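PDB 1VPH: YjbQ family protein from Sulfolobus solfataricus, which is of unknown function but belongs to the UPF0047 (YjbQ) family and binds a potassium ion. Local coordinates for residues D18-S23 with R140-E145; L52-H57 with G108-F113; A60-N65 with I128-L133; T83-S88 with N97-L102. All blocks are in the same frame, centred on the assembly; numbering follows the deposited sequence. Where two conformers were deposited one is given.

Interaction 1 (D18-S23 with R140-E145); sequences DDIYVS and RHITVE. With PO4 (phosphate ion), chain L.
This is an antiparallel strand pair at one margin of the five-stranded sheet, where strand 14-24 lies along strand 137-148. D18, I20 and V22 form hydrogen-bonded pairs with V144, I142 and R140, each with two backbone N-H...O bonds. The sheet face with D19, Y21 and H141 is polar. H141 reaches over with CG anti to the backbone N (chi1 178°), which sets NE2 beside the D19 carboxylate. NE2 donates to D19 OD2; the modelled 2.4 Å is doubtfully short. The carboxylate and ring planes are 40° apart. The Y21 ring runs alongside H141, its plane 19° from the imidazole but offset enough that little of one ring lies over the other; CE1 of Y21 is 3.5 Å from CD2 of H141. With an alanine at H141, D19 OD2 is likely to lose this donor and Y21 its flat neighbour. On the face with I20, V22, I142 and V144 the touching groups are apolar: I20 CD1 meets V144 CG2 at 3.7 Å, and V22 CG2 meets I142 CD1. Helix 34-44 packs on this side through I40. R140 turns its guanidinium away: NH1 donates to phosphate O4 at 2.9 Å, and NH2 is salt-bridged to E132. With H141 on OD2 and R116 of the second subunit on OD1, both D19 oxygens have partners and the carboxylate is probably held against turning.

Interaction 2 (L52-H57 with G108-F113); sequences LIFVAH and GAERVF. With PO4 (phosphate ion), chain L.
L52-V55 and E110-F113 run antiparallel at 173°, with their axes 4.8 Å apart and two backbone bonds joining I53 and R111. A third bond, V55 N to A109 O at 2.9 Å, carries the pairing one residue ahead of strand 110-116. CB of A109 lies 4.0 Å from CE1 of F54 and also approaches CG2 of V55. L52 reaches across with CG anti to its backbone N (chi1 177°), so that CD1 touches E110 CB at 3.7 Å and V112 CG2 at the same distance. CB of E110 also comes up at the edge of the F54 ring, and the carboxylate plane is 18° from that ring. The acid itself faces the second subunit, where OE2 accepts from V112 N. On the other face I53 CD1 presses on F113 CD1 at 3.5 Å. Beyond the strand, H57 donates from ND1 to phosphate O3 at 3.0 Å, with the oxygen in the ring plane, and its NE2 accepts from H141 N. A leucine in place of H57 would probably leave phosphate O3 and the H141 amide without these partners. F54 meets F113 of the second subunit, and F113 meets F54 of the third, so the pair is built into the trimer interface. Within the chain, strand 137-148 flanks 49-55 on its other edge, while strands 60-65 and 127-132 cover the face bearing I53 and F113.

Interaction 3 (A60-N65 with I128-L133); sequences AAIVAN and IFLVEL
The chi1 of V63 (-61°) sets CG2 between its backbone N and carbonyl carbon, and V131 holds CG2 anti to its carbonyl carbon (chi1 -172°). These two methyls meet at 3.5 Å, with the side chains crossing at about a right angle. CG2 of V63 also rests on F129 CB. The F129 ring turns its edge to the backbone of N65, with CE2 3.4 Å from N65 O. A61 adds its CB against V131 CB on this same face. On the opposite face I62 CD1 lies 4.1 Å from L130 CD1, and A60 CB approaches that same leucine methyl. I62 CG2 meets I128 CG2. The backbones are antiparallel, their axes 4.6 Å apart. A61 pairs with V131 and V63 with F129, two bonds each. The bond from V131 N to A61 O is the shortest at 2.7 Å and nearly straight at 174°. N65 turns its amide outward to H101 and S58 of the third subunit. The pair belongs to the three-stranded sheet, with strand 29-32 on the far edge of 127-132. Helix 69-83 packs over the face with F129 and V131, while strands 49-55 and 110-116 cover the face with I62 and I128.

Interaction 4 (T83-S88 with N97-L102); sequences TEPSRS and NAHAHL. With K (potassium ion), chain K.
The start of helix 98-107, with the N-cap residue N97 before it, supplies two ligands of the potassium site and packs here against the end of helix 69-83 and the turn that follows it. H99 is the centre of the contact. Its imidazole lies between P85 on one face and A100 CB on the other. P85 CB stands 4.0 Å from the ring centroid and 16° off the normal, a CH-pi contact. The H99 torsion (chi1 75°) sets the ring between the backbone N and carbonyl carbon, where P85 can cover it. T83 OG1 lies at the ring edge, while T83 CB and CG2 rest on the H99 carbonyl, each 3.2 Å from H99 O. T83 OG1 is bonded to I79 O, back in helix 69-83. Water 1 bridges the segments, donating to P85 O and accepting from H99 N at 3.1 Å. L102 CD1 lies near T83 O. The turn from E84 to R87 is type I, held by R87 N to E84 O and by a salt bridge from R87 NH1 to E84 OE2. At the helix start, N97 OD1 binds potassium at 2.3 Å and H101 NE2 at 2.2 Å. H91, D95 and water 2 complete the shell. H99 NE2 bonds to L133 O, which ties the helix to the end of strand 127-132. W89 of the loop touches A98 and L102, while I75 of the second subunit also packs on L102.

How the interactions relate
Interactions 1 and 2 share the five-stranded sheet, where strands 137-148 and 49-55 are neighbours; T143 N lies 2.7 Å from F54 O. Interaction 3 lies in the second sheet, its centre 9 Å from that of interaction 2, and I62 N is 3.2 Å from G108 O. A phosphate, probably from the crystallisation liquor, joins interactions 1 and 2 and is also bound by S58, T59 and R137. R140 links this pocket to interaction 3, with NH2 2.6 Å from E132 OE2. Interaction 4 is peripheral and holds potassium about 9 Å from the R140 side chain. It reaches interaction 3 through H99 NE2, 2.9 Å from L133 O.

Interaction 1 (D18-S23 with R140-E145)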
loop_
_atom_site.group_PDB
_atom_site.type_symbol
_atom_site.label_atom_id
_atom_site.label_comp_id
_atom_site.label_asym_id
_atom_site.label_seq_id
_atom_site.Cartn_x
_atom_site.Cartn_y
_atom_site.Cartn_z
ATOM N N ASP C 18 -3.610 18.046 7.984
ATOM C CA ASP C 18 -3.721 19.141 7.079
ATOM C C ASP C 18 -4.181 18.559 5.738
ATOM O O ASP C 18 -4.362 17.338 5.607
ATOM C CB ASP C 18 -2.368 19.867 7.007
ATOM C CG ASP C 18 -2.538 21.390 6.943
ATOM O OD1 ASP C 18 -3.417 21.808 6.163
ATOM O OD2 ASP C 18 -1.841 22.137 7.677
ATOM N N ASP C 19 -4.412 19.446 4.775
ATOM C CA ASP C 19 -5.073 19.119 3.522
ATOM C C ASP C 19 -4.371 19.785 2.359
ATOM O O ASP C 19 -3.945 20.938 2.441
ATOM C CB ASP C 19 -6.488 19.621 3.622
ATOM C CG ASP C 19 -7.176 18.985 4.735
ATOM O OD1 ASP C 19 -7.095 19.477 5.874
ATOM O OD2 ASP C 19 -7.643 17.889 4.518
ATOM N N ILE C 20 -4.274 19.046 1.275
ATOM C CA ILE C 20 -3.723 19.599 0.026
ATOM C C ILE C 20 -4.810 19.441 -1.032
ATOM O O ILE C 20 -5.430 18.410 -1.131
ATOM C CB ILE C 20 -2.363 18.864 -0.418
ATOM C CG1 ILE C 20 -1.312 18.932 0.690
ATOM C CG2 ILE C 20 -1.737 19.451 -1.716
ATOM C CD1 ILE C 20 -0.056 18.051 0.443
ATOM N N TYR C 21 -5.047 20.506 -1.785
ATOM C CA TYR C 21 -6.007 20.478 -2.880
ATOM C C TYR C 21 -5.302 20.602 -4.174
ATOM O O TYR C 21 -4.325 21.362 -4.319
ATOM C CB TYR C 21 -6.964 21.594 -2.762
ATOM C CG TYR C 21 -7.612 21.442 -1.454
ATOM C CD1 TYR C 21 -8.674 20.560 -1.300
ATOM C CD2 TYR C 21 -7.090 22.097 -0.328
ATOM C CE1 TYR C 21 -9.234 20.368 -0.085
ATOM C CE2 TYR C 21 -7.658 21.917 0.897
ATOM C CZ TYR C 21 -8.757 21.075 1.011
ATOM O OH TYR C 21 -9.328 20.881 2.240
ATOM N N VAL C 22 -5.786 19.846 -5.141
ATOM C CA VAL C 22 -5.198 19.901 -6.462
ATOM C C VAL C 22 -6.310 19.942 -7.495
ATOM O O VAL C 22 -7.254 19.168 -7.458
ATOM C CB VAL C 22 -4.222 18.681 -6.822
ATOM C CG1 VAL C 22 -3.863 18.653 -8.297
ATOM C CG2 VAL C 22 -2.940 18.726 -6.014
ATOM N N SER C 23 -6.166 20.863 -8.424
ATOM C CA SER C 23 -6.998 20.889 -9.614
ATOM C C SER C 23 -6.222 20.208 -10.743
ATOM O O SER C 23 -5.060 20.508 -10.995
ATOM C CB SER C 23 -7.331 22.336 -9.983
ATOM O OG SER C 23 -8.084 22.374 -11.167
ATOM N N ARG C 140 -9.284 17.768 -6.258
ATOM C CA ARG C 140 -8.788 16.533 -5.627
ATOM C C ARG C 140 -8.271 16.905 -4.260
ATOM O O ARG C 140 -7.486 17.856 -4.141
ATOM C CB ARG C 140 -7.668 15.919 -6.435
ATOM C CG ARG C 140 -8.085 15.387 -7.788
ATOM C CD ARG C 140 -9.226 14.410 -7.652
ATOM N NE ARG C 140 -9.286 13.477 -8.785
ATOM C CZ ARG C 140 -10.143 12.473 -8.864
ATOM N NH1 ARG C 140 -10.998 12.278 -7.884
ATOM N NH2 ARG C 140 -10.111 11.641 -9.937
ATOM N N HIS C 141 -8.767 16.205 -3.246
ATOM C CA HIS C 141 -8.439 16.468 -1.866
ATOM C C HIS C 141 -7.512 15.352 -1.364
ATOM O O HIS C 141 -7.854 14.179 -1.369
ATOM C CB HIS C 141 -9.678 16.518 -1.034
ATOM C CG HIS C 141 -9.411 16.743 0.423
ATOM N ND1 HIS C 141 -10.327 16.422 1.397
ATOM C CD2 HIS C 141 -8.325 17.219 1.070
ATOM C CE1 HIS C 141 -9.817 16.693 2.586
ATOM N NE2 HIS C 141 -8.602 17.175 2.417
ATOM N N ILE C 142 -6.325 15.758 -0.925
ATOM C CA ILE C 142 -5.381 14.864 -0.281
ATOM C C ILE C 142 -5.318 15.211 1.221
ATOM O O ILE C 142 -5.086 16.368 1.591
ATOM C CB ILE C 142 -3.965 15.050 -0.847
ATOM C CG1 ILE C 142 -3.919 14.803 -2.376
ATOM C CG2 ILE C 142 -2.967 14.092 -0.183
ATOM C CD1 ILE C 142 -3.223 15.879 -3.153
ATOM N N THR C 143 -5.546 14.221 2.067
ATOM C CA THR C 143 -5.364 14.385 3.501
ATOM C C THR C 143 -3.959 14.035 3.855
ATOM O O THR C 143 -3.441 12.999 3.408
ATOM C CB THR C 143 -6.299 13.407 4.251
ATOM O OG1 THR C 143 -7.640 13.753 3.888
ATOM C CG2 THR C 143 -6.126 13.500 5.755
ATOM N N VAL C 144 -3.349 14.861 4.707
ATOM C CA VAL C 144 -2.034 14.569 5.222
ATOM C C VAL C 144 -2.196 14.473 6.716
ATOM O O VAL C 144 -2.571 15.423 7.337
ATOM C CB VAL C 144 -1.016 15.646 4.855
ATOM C CG1 VAL C 144 0.372 15.341 5.395
ATOM C CG2 VAL C 144 -0.966 15.860 3.299
ATOM N N GLU C 145 -1.863 13.322 7.274
ATOM C CA GLU C 145 -1.962 13.135 8.721
ATOM C C GLU C 145 -0.605 12.749 9.292
ATOM O O GLU C 145 0.021 11.804 8.819
ATOM C CB GLU C 145 -2.987 12.061 8.986
ATOM C CG GLU C 145 -3.331 11.887 10.454
ATOM C CD GLU C 145 -4.300 10.722 10.709
ATOM O OE1 GLU C 145 -4.829 10.111 9.741
ATOM O OE2 GLU C 145 -4.573 10.433 11.900
HETATM P P PO4 L . -13.926 10.008 -6.997
HETATM O O1 PO4 L . -14.757 10.440 -8.136
HETATM O O2 PO4 L . -14.534 8.798 -6.288
HETATM O O3 PO4 L . -13.901 11.065 -5.913
HETATM O O4 PO4 L . -12.471 9.885 -7.375
#

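Interaction 2 (L52-H57 with G108-F113)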
loop_
_atom_site.group_PDB
_atom_site.type_symbol
_atom_site.label_atom_id
_atom_site.label_comp_id
_atom_site.label_asym_id
_atom_site.label_seq_id
_atom_site.Cartn_x
_atom_site.Cartn_y
_atom_site.Cartn_z
ATOM N N LEU C 52 0.810 9.750 6.990
ATOM C CA LEU C 52 -0.163 9.188 6.092
ATOM C C LEU C 52 -0.589 10.229 5.062
ATOM O O LEU C 52 -1.044 11.304 5.409
ATOM C CB LEU C 52 -1.415 8.741 6.883
ATOM C CG LEU C 52 -2.609 8.186 6.097
ATOM C CD1 LEU C 52 -2.253 6.875 5.329
ATOM C CD2 LEU C 52 -3.856 7.930 6.965
ATOM N N ILE C 53 -0.464 9.882 3.782
ATOM C CA ILE C 53 -0.912 10.723 2.688
ATOM C C ILE C 53 -1.991 9.942 1.949
ATOM O O ILE C 53 -1.704 8.868 1.392
ATOM C CB ILE C 53 0.265 10.987 1.712
ATOM C CG1 ILE C 53 1.453 11.601 2.451
ATOM C CG2 ILE C 53 -0.190 11.863 0.550
ATOM C CD1 ILE C 53 2.611 10.663 2.627
ATOM N N PHE C 54 -3.207 10.463 1.953
ATOM C CA PHE C 54 -4.440 9.692 1.650
ATOM C C PHE C 54 -5.383 10.511 0.773
ATOM O O PHE C 54 -5.593 11.695 1.032
ATOM C CB PHE C 54 -5.110 9.273 2.955
ATOM C CG PHE C 54 -6.443 8.576 2.785
ATOM C CD1 PHE C 54 -6.537 7.187 2.642
ATOM C CD2 PHE C 54 -7.624 9.306 2.761
ATOM C CE1 PHE C 54 -7.780 6.589 2.470
ATOM C CE2 PHE C 54 -8.874 8.673 2.579
ATOM C CZ PHE C 54 -8.931 7.323 2.458
ATOM N N VAL C 55 -5.903 9.877 -0.282
ATOM C CA VAL C 55 -6.974 10.488 -1.095
ATOM C C VAL C 55 -8.271 9.739 -0.865
ATOM O O VAL C 55 -8.382 8.504 -0.969
ATOM C CB VAL C 55 -6.672 10.558 -2.581
ATOM C CG1 VAL C 55 -5.458 11.366 -2.824
ATOM C CG2 VAL C 55 -6.468 9.226 -3.145
ATOM N N ALA C 56 -9.287 10.504 -0.579
ATOM C CA ALA C 56 -10.635 9.971 -0.401
ATOM C C ALA C 56 -11.392 9.934 -1.737
ATOM O O ALA C 56 -12.471 10.542 -1.867
ATOM C CB ALA C 56 -11.407 10.827 0.582
ATOM N N HIS C 57 -10.782 9.349 -2.746
ATOM C CA HIS C 57 -11.262 9.412 -4.110
ATOM C C HIS C 57 -11.075 8.010 -4.634
ATOM O O HIS C 57 -10.125 7.337 -4.255
ATOM C CB HIS C 57 -10.381 10.360 -4.941
ATOM C CG HIS C 57 -10.454 11.803 -4.562
ATOM N ND1 HIS C 57 -11.589 12.557 -4.729
ATOM C CD2 HIS C 57 -9.501 12.650 -4.093
ATOM C CE1 HIS C 57 -11.345 13.802 -4.357
ATOM N NE2 HIS C 57 -10.082 13.888 -3.979
ATOM N N GLY C 108 -3.555 2.061 -4.929
ATOM C CA GLY C 108 -3.871 2.392 -3.548
ATOM C C GLY C 108 -4.141 3.897 -3.341
ATOM O O GLY C 108 -3.508 4.765 -3.951
ATOM N N ALA C 109 -5.020 4.183 -2.390
ATOM C CA ALA C 109 -5.357 5.564 -2.013
ATOM C C ALA C 109 -4.347 6.238 -1.120
ATOM O O ALA C 109 -4.468 7.468 -0.885
ATOM C CB ALA C 109 -6.645 5.545 -1.271
ATOM N N GLU C 110 -3.415 5.462 -0.549
ATOM C CA GLU C 110 -2.515 6.016 0.499
ATOM C C GLU C 110 -1.108 5.535 0.425
ATOM O O GLU C 110 -0.856 4.444 -0.099
ATOM C CB GLU C 110 -3.047 5.753 1.891
ATOM C CG GLU C 110 -2.682 4.431 2.566
ATOM C CD GLU C 110 -3.644 3.273 2.240
ATOM O OE1 GLU C 110 -4.786 3.536 1.801
ATOM O OE2 GLU C 110 -3.248 2.093 2.458
ATOM N N ARG C 111 -0.199 6.353 0.947
ATOM C CA ARG C 111 1.120 5.916 1.216
ATOM C C ARG C 111 1.472 6.383 2.631
ATOM O O ARG C 111 0.961 7.372 3.114
ATOM C CB ARG C 111 2.091 6.458 0.177
ATOM C CG ARG C 111 2.034 5.858 -1.197
ATOM C CD ARG C 111 2.327 4.353 -1.196
ATOM N NE ARG C 111 2.333 3.869 -2.567
ATOM C CZ ARG C 111 1.294 3.394 -3.231
ATOM N NH1 ARG C 111 0.106 3.307 -2.670
ATOM N NH2 ARG C 111 1.464 2.971 -4.487
ATOM N N VAL C 112 2.307 5.618 3.287
ATOM C CA VAL C 112 2.711 5.906 4.689
ATOM C C VAL C 112 4.235 6.046 4.712
ATOM O O VAL C 112 4.959 5.182 4.158
ATOM C CB VAL C 112 2.274 4.843 5.646
ATOM C CG1 VAL C 112 2.717 5.170 7.070
ATOM C CG2 VAL C 112 0.772 4.674 5.563
ATOM N N PHE C 113 4.713 7.164 5.249
ATOM C CA PHE C 113 6.152 7.435 5.344
ATOM C C PHE C 113 6.561 7.522 6.834
ATOM O O PHE C 113 5.750 7.922 7.676
ATOM C CB PHE C 113 6.533 8.758 4.673
ATOM C CG PHE C 113 6.610 8.703 3.180
ATOM C CD1 PHE C 113 5.472 8.602 2.438
ATOM C CD2 PHE C 113 7.847 8.759 2.538
ATOM C CE1 PHE C 113 5.534 8.519 1.072
ATOM C CE2 PHE C 113 7.925 8.689 1.172
ATOM C CZ PHE C 113 6.760 8.582 0.431
HETATM P P PO4 L . -13.926 10.008 -6.997
HETATM O O1 PO4 L . -14.757 10.440 -8.136
HETATM O O2 PO4 L . -14.534 8.798 -6.288
HETATM O O3 PO4 L . -13.901 11.065 -5.913
HETATM O O4 PO4 L . -12.471 9.885 -7.375
#

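Interaction 3 (A60-N65 with I128-L133)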
loop_
_atom_site.group_PDB
_atom_site.type_symbol
_atom_site.label_atom_id
_atom_site.label_comp_id
_atom_site.label_asym_id
_atom_site.label_seq_id
_atom_site.Cartn_x
_atom_site.Cartn_y
_atom_site.Cartn_z
ATOM N N ALA C 60 -8.482 8.359 -8.207
ATOM C CA ALA C 60 -7.157 8.864 -8.015
ATOM C C ALA C 60 -6.395 8.001 -7.006
ATOM O O ALA C 60 -6.973 7.159 -6.283
ATOM C CB ALA C 60 -7.194 10.327 -7.564
ATOM N N ALA C 61 -5.075 8.174 -6.985
ATOM C CA ALA C 61 -4.229 7.391 -6.098
ATOM C C ALA C 61 -3.060 8.231 -5.601
ATOM O O ALA C 61 -2.850 9.354 -6.055
ATOM C CB ALA C 61 -3.710 6.110 -6.801
ATOM N N ILE C 62 -2.287 7.651 -4.677
ATOM C CA ILE C 62 -1.046 8.285 -4.160
ATOM C C ILE C 62 0.070 7.322 -4.389
ATOM O O ILE C 62 -0.087 6.150 -4.039
ATOM C CB ILE C 62 -1.148 8.587 -2.658
ATOM C CG1 ILE C 62 -2.237 9.678 -2.377
ATOM C CG2 ILE C 62 0.196 9.055 -2.100
ATOM C CD1 ILE C 62 -1.905 11.109 -2.992
ATOM N N VAL C 63 1.161 7.770 -5.051
ATOM C CA VAL C 63 2.343 6.929 -5.242
ATOM C C VAL C 63 3.597 7.680 -4.865
ATOM O O VAL C 63 3.574 8.877 -4.665
ATOM C CB VAL C 63 2.484 6.342 -6.696
ATOM C CG1 VAL C 63 1.301 5.486 -7.017
ATOM C CG2 VAL C 63 2.709 7.447 -7.731
ATOM N N ALA C 64 4.727 6.994 -4.840
ATOM C CA ALA C 64 5.988 7.678 -4.624
ATOM C C ALA C 64 7.065 7.152 -5.573
ATOM O O ALA C 64 7.237 5.924 -5.767
ATOM C CB ALA C 64 6.398 7.543 -3.178
ATOM N N ASN C 65 7.672 8.065 -6.308
ATOM C CA ASN C 65 8.767 7.681 -7.189
ATOM C C ASN C 65 9.548 8.901 -7.616
ATOM O O ASN C 65 9.402 9.952 -7.010
ATOM C CB ASN C 65 8.301 6.825 -8.347
ATOM C CG ASN C 65 9.254 5.739 -8.599
ATOM O OD1 ASN C 65 10.167 5.906 -9.419
ATOM N ND2 ASN C 65 9.158 4.638 -7.786
ATOM N N ILE C 128 6.563 12.336 -3.811
ATOM C CA ILE C 128 5.187 11.919 -3.567
ATOM C C ILE C 128 4.271 12.527 -4.620
ATOM O O ILE C 128 4.298 13.758 -4.851
ATOM C CB ILE C 128 4.722 12.385 -2.219
ATOM C CG1 ILE C 128 5.658 11.868 -1.115
ATOM C CG2 ILE C 128 3.316 11.896 -1.987
ATOM C CD1 ILE C 128 5.276 12.259 0.269
ATOM N N PHE C 129 3.447 11.684 -5.254
ATOM C CA PHE C 129 2.558 12.138 -6.331
ATOM C C PHE C 129 1.108 11.784 -6.114
ATOM O O PHE C 129 0.742 10.659 -5.738
ATOM C CB PHE C 129 2.959 11.539 -7.667
ATOM C CG PHE C 129 4.335 11.929 -8.159
ATOM C CD1 PHE C 129 4.522 13.071 -8.919
ATOM C CD2 PHE C 129 5.396 11.108 -7.914
ATOM C CE1 PHE C 129 5.775 13.389 -9.403
ATOM C CE2 PHE C 129 6.652 11.429 -8.358
ATOM C CZ PHE C 129 6.852 12.546 -9.086
ATOM N N LEU C 130 0.265 12.732 -6.416
ATOM C CA LEU C 130 -1.135 12.471 -6.688
ATOM C C LEU C 130 -1.242 11.910 -8.083
ATOM O O LEU C 130 -0.690 12.504 -9.065
ATOM C CB LEU C 130 -1.940 13.775 -6.609
ATOM C CG LEU C 130 -3.363 13.497 -7.111
ATOM C CD1 LEU C 130 -4.080 12.658 -6.063
ATOM C CD2 LEU C 130 -4.120 14.772 -7.398
ATOM N N VAL C 131 -1.903 10.765 -8.208
ATOM C CA VAL C 131 -2.104 10.157 -9.528
ATOM C C VAL C 131 -3.557 10.427 -9.911
ATOM O O VAL C 131 -4.473 9.982 -9.221
ATOM C CB VAL C 131 -1.834 8.597 -9.550
ATOM C CG1 VAL C 131 -1.878 8.086 -11.019
ATOM C CG2 VAL C 131 -0.559 8.201 -8.889
ATOM N N GLU C 132 -3.762 11.219 -10.966
ATOM C CA GLU C 132 -5.078 11.471 -11.502
ATOM C C GLU C 132 -5.305 10.543 -12.655
ATOM O O GLU C 132 -4.427 10.438 -13.540
ATOM C CB GLU C 132 -5.192 12.909 -12.047
ATOM C CG GLU C 132 -6.445 13.147 -12.857
ATOM C CD GLU C 132 -7.677 13.081 -11.959
ATOM O OE1 GLU C 132 -7.985 14.128 -11.379
ATOM O OE2 GLU C 132 -8.294 11.995 -11.814
ATOM N N LEU C 133 -6.426 9.833 -12.628
ATOM C CA LEU C 133 -6.784 8.906 -13.720
ATOM C C LEU C 133 -8.087 9.221 -14.399
ATOM O O LEU C 133 -8.414 8.571 -15.412
ATOM C CB LEU C 133 -6.832 7.428 -13.241
ATOM C CG LEU C 133 -5.557 6.804 -12.661
ATOM C CD1 LEU C 133 -5.687 5.296 -12.463
ATOM C CD2 LEU C 133 -4.326 7.120 -13.540
#

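Interaction 4 (T83-S88 with N97-L102)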
loop_
_atom_site.group_PDB
_atom_site.type_symbol
_atom_site.label_atom_id
_atom_site.label_comp_id
_atom_site.label_asym_id
_atom_site.label_seq_id
_atom_site.Cartn_x
_atom_site.Cartn_y
_atom_site.Cartn_z
ATOM N N THR C 83 -4.908 -0.403 -17.418
ATOM C CA THR C 83 -6.307 -0.168 -17.043
ATOM C C THR C 83 -7.267 -0.183 -18.237
ATOM O O THR C 83 -8.476 -0.329 -18.039
ATOM C CB THR C 83 -6.489 1.179 -16.323
ATOM O OG1 THR C 83 -6.122 2.243 -17.208
ATOM C CG2 THR C 83 -5.689 1.252 -15.034
ATOM N N GLU C 84 -6.732 0.038 -19.448
ATOM C CA GLU C 84 -7.504 -0.036 -20.699
ATOM C C GLU C 84 -8.680 0.946 -20.806
ATOM O O GLU C 84 -9.859 0.536 -20.788
ATOM C CB GLU C 84 -7.993 -1.443 -20.911
ATOM C CG GLU C 84 -6.879 -2.420 -20.917
ATOM C CD GLU C 84 -7.313 -3.773 -21.382
ATOM O OE1 GLU C 84 -7.464 -3.946 -22.625
ATOM O OE2 GLU C 84 -7.528 -4.654 -20.519
ATOM N N PRO C 85 -8.388 2.260 -20.908
ATOM C CA PRO C 85 -9.494 3.185 -20.985
ATOM C C PRO C 85 -10.495 2.899 -22.098
ATOM O O PRO C 85 -11.651 3.215 -21.908
ATOM C CB PRO C 85 -8.811 4.533 -21.150
ATOM C CG PRO C 85 -7.497 4.311 -20.494
ATOM C CD PRO C 85 -7.107 2.971 -20.867
ATOM N N SER C 86 -10.089 2.259 -23.186
ATOM C CA SER C 86 -10.980 2.029 -24.318
ATOM C C SER C 86 -11.798 0.741 -24.217
ATOM O O SER C 86 -12.667 0.488 -25.055
ATOM C CB SER C 86 -10.173 1.889 -25.608
ATOM O OG SER C 86 -9.858 0.507 -25.832
ATOM N N ARG C 87 -11.530 -0.079 -23.201
ATOM C CA ARG C 87 -12.225 -1.372 -23.045
ATOM C C ARG C 87 -13.679 -1.243 -22.515
ATOM O O ARG C 87 -13.981 -0.410 -21.694
ATOM C CB ARG C 87 -11.410 -2.288 -22.124
ATOM C CG ARG C 87 -12.022 -3.635 -21.807
ATOM C CD ARG C 87 -10.968 -4.572 -21.297
ATOM N NE ARG C 87 -11.564 -5.840 -20.941
ATOM C CZ ARG C 87 -10.885 -6.855 -20.388
ATOM N NH1 ARG C 87 -9.616 -6.732 -20.177
ATOM N NH2 ARG C 87 -11.495 -7.984 -20.077
ATOM N N SER C 88 -14.552 -2.129 -22.970
ATOM C CA SER C 88 -15.946 -2.125 -22.578
ATOM C C SER C 88 -16.096 -2.788 -21.230
ATOM O O SER C 88 -16.796 -3.784 -21.103
ATOM C CB SER C 88 -16.814 -2.894 -23.579
ATOM O OG SER C 88 -16.896 -2.243 -24.834
ATOM N N ASN C 97 -15.389 5.615 -16.717
ATOM C CA ASN C 97 -14.118 5.750 -16.028
ATOM C C ASN C 97 -13.713 4.470 -15.284
ATOM O O ASN C 97 -12.985 4.532 -14.323
ATOM C CB ASN C 97 -14.164 6.952 -15.094
ATOM C CG ASN C 97 -15.115 6.766 -13.933
ATOM O OD1 ASN C 97 -15.906 5.802 -13.883
ATOM N ND2 ASN C 97 -15.090 7.712 -13.015
ATOM N N ALA C 98 -14.212 3.314 -15.748
ATOM C CA ALA C 98 -13.845 2.024 -15.155
ATOM C C ALA C 98 -12.351 1.905 -15.033
ATOM O O ALA C 98 -11.882 1.495 -13.989
ATOM C CB ALA C 98 -14.386 0.879 -15.938
ATOM N N HIS C 99 -11.619 2.282 -16.079
ATOM C CA HIS C 99 -10.166 2.180 -16.071
ATOM C C HIS C 99 -9.574 2.911 -14.868
ATOM O O HIS C 99 -8.594 2.438 -14.267
ATOM C CB HIS C 99 -9.599 2.771 -17.361
ATOM C CG HIS C 99 -9.641 4.276 -17.386
ATOM N ND1 HIS C 99 -10.761 4.981 -17.752
ATOM C CD2 HIS C 99 -8.731 5.200 -16.979
ATOM C CE1 HIS C 99 -10.519 6.276 -17.644
ATOM N NE2 HIS C 99 -9.292 6.437 -17.172
ATOM N N ALA C 100 -10.143 4.074 -14.534
ATOM C CA ALA C 100 -9.632 4.910 -13.455
ATOM C C ALA C 100 -9.814 4.243 -12.107
ATOM O O ALA C 100 -8.920 4.251 -11.267
ATOM C CB ALA C 100 -10.341 6.284 -13.482
ATOM N N HIS C 101 -10.975 3.635 -11.919
ATOM C CA HIS C 101 -11.240 2.867 -10.707
ATOM C C HIS C 101 -10.284 1.656 -10.571
ATOM O O HIS C 101 -9.794 1.357 -9.491
ATOM C CB HIS C 101 -12.655 2.301 -10.734
ATOM C CG HIS C 101 -13.734 3.339 -10.609
ATOM N ND1 HIS C 101 -14.043 3.924 -9.405
ATOM C CD2 HIS C 101 -14.583 3.864 -11.519
ATOM C CE1 HIS C 101 -15.049 4.759 -9.572
ATOM N NE2 HIS C 101 -15.381 4.761 -10.856
ATOM N N LEU C 102 -10.012 0.971 -11.682
ATOM C CA LEU C 102 -9.072 -0.153 -11.678
ATOM C C LEU C 102 -7.668 0.262 -11.287
ATOM O O LEU C 102 -7.070 -0.358 -10.457
ATOM C CB LEU C 102 -9.089 -0.828 -13.045
ATOM C CG LEU C 102 -10.389 -1.516 -13.485
ATOM C CD1 LEU C 102 -10.242 -2.124 -14.893
ATOM C CD2 LEU C 102 -10.813 -2.575 -12.546
HETATM K K K K . -17.093 5.659 -11.944
HETATM O O HOH W 1 -12.742 2.887 -18.877
HETATM O O HOH W 2 -18.549 5.391 -10.540
#